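Local coordinates for glutaredoxin 1 (Francisella tularensis subsp. tularensis, PDB 3MSZ), which probably reduces protein disulfides, as a glutathione-binding thiol-disulfide oxidoreductase of the glutaredoxin family, at residues M4-N12 with I29-D37. Numbering follows the deposited sequence. Where two conformers were deposited one is given.
With CAC (cacodylate ion), chain C.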
HETATM    1  N   MSE A   4     -14.731  -2.118  -1.154  1.00 63.52           N
HETATM    2  CA  MSE A   4     -13.599  -2.256  -2.073  1.00 50.52           C
HETATM    3  C   MSE A   4     -12.549  -3.141  -1.407  1.00 39.16           C
HETATM    4  O   MSE A   4     -12.531  -3.278  -0.195  1.00 48.16           O
HETATM    5  CB  MSE A   4     -13.015  -0.892  -2.451  1.00 46.15           C
HETATM    6  CG  MSE A   4     -12.055  -0.329  -1.429  1.00 48.18           C
HETATM    7 SE   MSE A   4     -11.807   1.599  -1.538  0.48 51.75          SE
HETATM    8  CE  MSE A   4     -13.391   2.129  -0.536  1.00 44.60           C
ATOM      9  N   LYS A   5     -11.706  -3.773  -2.203  1.00 33.62           N
ATOM     10  CA  LYS A   5     -10.661  -4.647  -1.690  1.00 36.72           C
ATOM     11  C   LYS A   5      -9.323  -3.899  -1.605  1.00 40.06           C
ATOM     12  O   LYS A   5      -8.753  -3.501  -2.627  1.00 42.96           O
ATOM     13  CB  LYS A   5     -10.516  -5.871  -2.598  1.00 47.62           C
ATOM     14  CG  LYS A   5      -9.135  -6.536  -2.568  1.00 48.82           C
ATOM     15  CD  LYS A   5      -9.014  -7.643  -3.636  1.00 58.51           C
ATOM     16  CE  LYS A   5      -7.574  -8.190  -3.738  1.00 65.57           C
ATOM     17  NZ  LYS A   5      -7.436  -9.437  -4.566  1.00 66.99           N
ATOM     18  N   VAL A   6      -8.840  -3.710  -0.381  1.00 37.79           N
ATOM     19  CA  VAL A   6      -7.615  -2.967  -0.115  1.00 34.61           C
ATOM     20  C   VAL A   6      -6.536  -3.887   0.411  1.00 27.85           C
ATOM     21  O   VAL A   6      -6.740  -4.622   1.368  1.00 27.41           O
ATOM     22  CB  VAL A   6      -7.828  -1.874   0.936  1.00 34.27           C
ATOM     23  CG1 VAL A   6      -6.497  -1.080   1.159  1.00 27.68           C
ATOM     24  CG2 VAL A   6      -8.987  -0.952   0.527  1.00 34.08           C
ATOM     25  N   LYS A   7      -5.372  -3.829  -0.214  1.00 25.19           N
ATOM     26  CA  LYS A   7      -4.208  -4.533   0.284  1.00 25.63           C
ATOM     27  C   LYS A   7      -3.082  -3.534   0.544  1.00 25.92           C
ATOM     28  O   LYS A   7      -2.764  -2.690  -0.306  1.00 28.10           O
ATOM     29  CB  LYS A   7      -3.764  -5.570  -0.758  1.00 35.01           C
ATOM     30  CG  LYS A   7      -2.552  -6.379  -0.349  1.00 42.71           C
ATOM     31  CD  LYS A   7      -2.895  -7.335   0.779  1.00 56.06           C
ATOM     32  CE  LYS A   7      -1.741  -8.264   1.103  1.00 59.10           C
ATOM     33  NZ  LYS A   7      -1.495  -9.249   0.009  1.00 59.31           N
ATOM     34  N   ILE A   8      -2.489  -3.621   1.732  0.69 24.43           N
ATOM     35  CA  ILE A   8      -1.365  -2.771   2.099  0.69 21.80           C
ATOM     36  C   ILE A   8      -0.163  -3.587   2.558  0.69 23.81           C
ATOM     37  O   ILE A   8      -0.272  -4.434   3.456  0.69 24.06           O
ATOM     38  CB  ILE A   8      -1.692  -1.806   3.265  0.69 18.58           C
ATOM     39  CG1 ILE A   8      -3.111  -1.233   3.114  0.69 24.83           C
ATOM     40  CG2 ILE A   8      -0.662  -0.677   3.293  0.69 16.25           C
ATOM     41  CD1 ILE A   8      -3.488  -0.190   4.193  0.69 23.65           C
ATOM     42  N   TYR A   9       0.984  -3.294   1.957  1.00 22.36           N
ATOM     43  CA  TYR A   9       2.228  -3.907   2.340  1.00 21.08           C
ATOM     44  C   TYR A   9       3.005  -2.929   3.199  1.00 22.41           C
ATOM     45  O   TYR A   9       3.206  -1.776   2.803  1.00 21.06           O
ATOM     46  CB  TYR A   9       3.016  -4.272   1.077  1.00 21.71           C
ATOM     47  CG  TYR A   9       2.352  -5.376   0.276  1.00 28.41           C
ATOM     48  CD1 TYR A   9       2.620  -6.710   0.560  1.00 32.00           C
ATOM     49  CD2 TYR A   9       1.490  -5.086  -0.782  1.00 33.45           C
ATOM     50  CE1 TYR A   9       2.030  -7.736  -0.175  1.00 33.19           C
ATOM     51  CE2 TYR A   9       0.878  -6.116  -1.532  1.00 31.84           C
ATOM     52  CZ  TYR A   9       1.175  -7.436  -1.219  1.00 35.29           C
ATOM     53  OH  TYR A   9       0.600  -8.479  -1.921  1.00 38.16           O
ATOM     54  N   THR A  10       3.465  -3.407   4.359  1.00 17.09           N
ATOM     55  CA  THR A  10       4.042  -2.544   5.356  1.00 13.53           C
ATOM     56  C   THR A  10       5.226  -3.197   6.065  1.00 21.64           C
ATOM     57  O   THR A  10       5.579  -4.345   5.799  1.00 23.29           O
ATOM     58  CB  THR A  10       2.995  -2.199   6.458  1.00 21.96           C
ATOM     59  OG1 THR A  10       2.662  -3.396   7.154  1.00 27.13           O
ATOM     60  CG2 THR A  10       1.714  -1.643   5.839  1.00 21.58           C
ATOM     61  N   ARG A  11       5.851  -2.422   6.946  1.00 24.76           N
ATOM     62  CA  ARG A  11       6.792  -2.953   7.919  1.00 25.61           C
ATOM     63  C   ARG A  11       6.503  -2.228   9.252  1.00 29.77           C
ATOM     64  O   ARG A  11       5.859  -1.143   9.273  1.00 25.62           O
ATOM     65  CB  ARG A  11       8.236  -2.728   7.448  1.00 21.32           C
ATOM     66  CG  ARG A  11       8.716  -1.267   7.613  1.00 23.02           C
ATOM     67  CD  ARG A  11      10.160  -1.115   7.106  1.00 23.65           C
ATOM     68  NE  ARG A  11      10.628   0.278   7.170  1.00 25.80           N
ATOM     69  CZ  ARG A  11      10.993   0.914   8.289  1.00 26.90           C
ATOM     70  NH1 ARG A  11      11.424   2.164   8.228  1.00 30.12           N
ATOM     71  NH2 ARG A  11      10.950   0.300   9.471  1.00 27.76           N
ATOM     72  N   ASN A  12       6.927  -2.827  10.362  1.00 30.17           N
ATOM     73  CA  ASN A  12       6.863  -2.140  11.670  1.00 27.48           C
ATOM     74  C   ASN A  12       7.939  -1.048  11.758  1.00 24.01           C
ATOM     75  O   ASN A  12       9.018  -1.185  11.172  1.00 23.20           O
ATOM     76  CB  ASN A  12       7.039  -3.150  12.815  1.00 34.24           C
ATOM     77  CG  ASN A  12       5.927  -4.190  12.853  1.00 35.73           C
ATOM     78  OD1 ASN A  12       4.759  -3.846  13.030  1.00 38.27           O
ATOM     79  ND2 ASN A  12       6.286  -5.462  12.674  1.00 30.87           N
ATOM     80  N   ILE A  29     -12.696   1.873   6.274  1.00 29.17           N
ATOM     81  CA  ILE A  29     -12.400   1.016   5.135  1.00 32.30           C
ATOM     82  C   ILE A  29     -11.514  -0.126   5.626  1.00 31.51           C
ATOM     83  O   ILE A  29     -10.425   0.105   6.146  1.00 29.38           O
ATOM     84  CB  ILE A  29     -11.730   1.827   4.001  1.00 32.86           C
ATOM     85  CG1 ILE A  29     -12.722   2.857   3.457  1.00 33.30           C
ATOM     86  CG2 ILE A  29     -11.193   0.901   2.879  1.00 34.95           C
ATOM     87  CD1 ILE A  29     -12.107   3.826   2.464  1.00 40.85           C
ATOM     88  N   ALA A  30     -12.003  -1.357   5.512  1.00 30.53           N
ATOM     89  CA  ALA A  30     -11.215  -2.518   5.923  1.00 37.28           C
ATOM     90  C   ALA A  30     -10.091  -2.774   4.934  1.00 30.07           C
ATOM     91  O   ALA A  30     -10.178  -2.398   3.784  1.00 32.37           O
ATOM     92  CB  ALA A  30     -12.101  -3.764   6.036  1.00 40.11           C
ATOM     93  N   PHE A  31      -9.029  -3.420   5.386  1.00 33.34           N
ATOM     94  CA  PHE A  31      -7.893  -3.685   4.512  1.00 32.81           C
ATOM     95  C   PHE A  31      -7.180  -4.914   5.038  1.00 32.52           C
ATOM     96  O   PHE A  31      -7.308  -5.254   6.222  1.00 30.85           O
ATOM     97  CB  PHE A  31      -6.922  -2.493   4.480  1.00 29.92           C
ATOM     98  CG  PHE A  31      -6.393  -2.090   5.848  1.00 30.60           C
ATOM     99  CD1 PHE A  31      -7.022  -1.088   6.592  1.00 31.69           C
ATOM    100  CD2 PHE A  31      -5.287  -2.733   6.400  1.00 25.80           C
ATOM    101  CE1 PHE A  31      -6.536  -0.725   7.857  1.00 31.41           C
ATOM    102  CE2 PHE A  31      -4.795  -2.378   7.677  1.00 23.88           C
ATOM    103  CZ  PHE A  31      -5.414  -1.374   8.398  1.00 31.22           C
ATOM    104  N   ASP A  32      -6.452  -5.576   4.144  1.00 25.49           N
ATOM    105  CA  ASP A  32      -5.566  -6.668   4.500  1.00 37.29           C
ATOM    106  C   ASP A  32      -4.122  -6.171   4.476  1.00 34.75           C
ATOM    107  O   ASP A  32      -3.632  -5.629   3.462  1.00 31.53           O
ATOM    108  CB  ASP A  32      -5.717  -7.844   3.528  1.00 51.21           C
ATOM    109  CG  ASP A  32      -4.833  -9.031   3.910  1.00 66.61           C
ATOM    110  OD1 ASP A  32      -5.052  -9.615   5.000  1.00 70.54           O
ATOM    111  OD2 ASP A  32      -3.912  -9.372   3.130  1.00 72.88           O
ATOM    112  N   GLU A  33      -3.445  -6.356   5.601  1.00 30.95           N
ATOM    113  CA  GLU A  33      -2.078  -5.900   5.738  1.00 26.91           C
ATOM    114  C   GLU A  33      -1.137  -7.096   5.633  1.00 26.49           C
ATOM    115  O   GLU A  33      -1.335  -8.127   6.292  1.00 28.30           O
ATOM    116  CB  GLU A  33      -1.873  -5.193   7.090  1.00 26.14           C
ATOM    117  CG  GLU A  33      -0.456  -4.607   7.272  1.00 30.36           C
ATOM    118  CD  GLU A  33      -0.235  -3.989   8.672  1.00 37.77           C
ATOM    119  OE1 GLU A  33      -1.011  -4.323   9.580  1.00 42.39           O
ATOM    120  OE2 GLU A  33       0.719  -3.183   8.880  1.00 35.45           O
ATOM    121  N   THR A  34      -0.093  -6.940   4.832  1.00 23.43           N
ATOM    122  CA  THR A  34       1.026  -7.879   4.838  1.00 28.01           C
ATOM    123  C   THR A  34       2.268  -7.173   5.367  1.00 29.89           C
ATOM    124  O   THR A  34       2.723  -6.195   4.764  1.00 24.80           O
ATOM    125  CB  THR A  34       1.289  -8.351   3.428  1.00 30.56           C
ATOM    126  OG1 THR A  34       0.149  -9.091   2.992  1.00 37.89           O
ATOM    127  CG2 THR A  34       2.529  -9.236   3.350  1.00 34.50           C
ATOM    128  N   ILE A  35       2.792  -7.650   6.499  1.00 30.24           N
ATOM    129  CA  ILE A  35       3.963  -7.046   7.146  1.00 28.13           C
ATOM    130  C   ILE A  35       5.241  -7.789   6.733  1.00 29.99           C
ATOM    131  O   ILE A  35       5.350  -8.991   6.902  1.00 36.09           O
ATOM    132  CB  ILE A  35       3.882  -7.097   8.673  1.00 28.18           C
ATOM    133  CG1 ILE A  35       2.672  -6.317   9.187  1.00 29.46           C
ATOM    134  CG2 ILE A  35       5.139  -6.475   9.294  1.00 30.18           C
ATOM    135  CD1 ILE A  35       2.461  -6.453  10.693  1.00 33.11           C
ATOM    136  N   ILE A  36       6.195  -7.060   6.172  0.55 26.45           N
ATOM    137  CA  ILE A  36       7.482  -7.636   5.793  0.55 28.60           C
ATOM    138  C   ILE A  36       8.609  -6.830   6.430  0.55 28.03           C
ATOM    139  O   ILE A  36       9.106  -5.859   5.854  0.55 25.81           O
ATOM    140  CB  ILE A  36       7.650  -7.654   4.267  0.55 28.77           C
ATOM    141  CG1 ILE A  36       7.086  -6.365   3.656  0.55 26.13           C
ATOM    142  CG2 ILE A  36       6.942  -8.866   3.686  0.55 29.63           C
ATOM    143  CD1 ILE A  36       6.971  -6.381   2.125  0.55 33.85           C
ATOM    144  N   ASP A  37       9.003  -7.222   7.634  1.00 29.11           N
ATOM    145  CA  ASP A  37       9.957  -6.409   8.411  1.00 33.39           C
ATOM    146  C   ASP A  37      11.397  -6.509   7.900  1.00 32.17           C
ATOM    147  O   ASP A  37      12.119  -5.507   7.804  1.00 36.45           O
ATOM    148  CB  ASP A  37       9.898  -6.731   9.908  1.00 37.74           C
ATOM    149  CG  ASP A  37       8.801  -5.936  10.652  1.00 41.01           C
ATOM    150  OD1 ASP A  37       8.150  -5.045  10.045  1.00 39.62           O
ATOM    151  OD2 ASP A  37       8.594  -6.207  11.855  1.00 41.91           O
TER
HETATM  152 AS   CAC C  91      11.687   1.995   4.051  1.00161.33          AS
HETATM  153  O1  CAC C  91      11.112   2.764   5.498  1.00 83.18           O
HETATM  154  O2  CAC C  91      10.397   2.137   2.916  1.00 35.09           O
HETATM  155  C1  CAC C  91      13.283   2.914   3.365  1.00 85.65           C
HETATM  156  C2  CAC C  91      12.064   0.101   4.359  1.00 72.72           C
HETATM  157  O   HOH W   1       0.291 -11.282   0.671  1.00 48.52           O
HETATM  158  O   HOH W   2      10.431  -3.046  10.158  1.00 34.33           O
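Val-6 packs against Ile-29 and Phe-31, and Ile-8, on the same face of the sheet, against Phe-31. The two branches of Val-6 divide the work: CG1 lies 3.6 Å from Phe-31 CB, while CG2 faces Ile-29 CG2. Ile-8 sets CD1 over one face of the Phe-31 ring, 4.1 Å from its centroid and 24° off the normal, a CH-pi contact displaced toward the rim. Phe-24 touches Val-6, Ile-8 and Ile-29, so this greasy part lies under helix 15-26.

Strands 6-10 and 32-35 run parallel, at 21°, and the helix between them makes this the N-terminal beta-alpha-beta unit of the thioredoxin fold. Five backbone hydrogen bonds, from Asp-32 N to Val-6 O through Ile-36 N to Thr-10 O, all 2.8 to 2.9 Å and close to straight, set the pairing Lys-7 with Asp-32 and Tyr-9 with Thr-34. Strand 32-35 is at the sheet edge, whereas 6-10 also bonds to 64-67.

On the other face, the Lys-7/Asp-32 end is wetter and looser. A bend in Lys-7 (chi2 70°) lays CD beside Asp-32 OD2, yet NZ stays 3.9 Å from that oxygen, a long salt bridge; NZ also donates to Tyr-9 OH and to a water that meets Thr-34 OG1. Further along, the Tyr-9 ring, which meets Phe-45 of helix 39-50, packs obliquely on Thr-34 (CD1 to CB 3.6 Å).

Thr-10 OG1 donates to the anti side of Glu-33 OE2 at 2.6 Å, an oxygen that Lys-21 also holds by a salt bridge; Thr-10 itself touches Cys-17 of the CxxC pair. The Asp-37 carboxylate makes an exposed fork: OD1 accepts Asn-12 N and OD2 accepts Asn-12 ND2 (2.6 Å), both on their syn sides. The Arg-11 chain, extended from CG to NE, leads out to cacodylate, an ion probably from the crystallisation liquor, whose O1 accepts from NE and NH1 at the guanidinium edge.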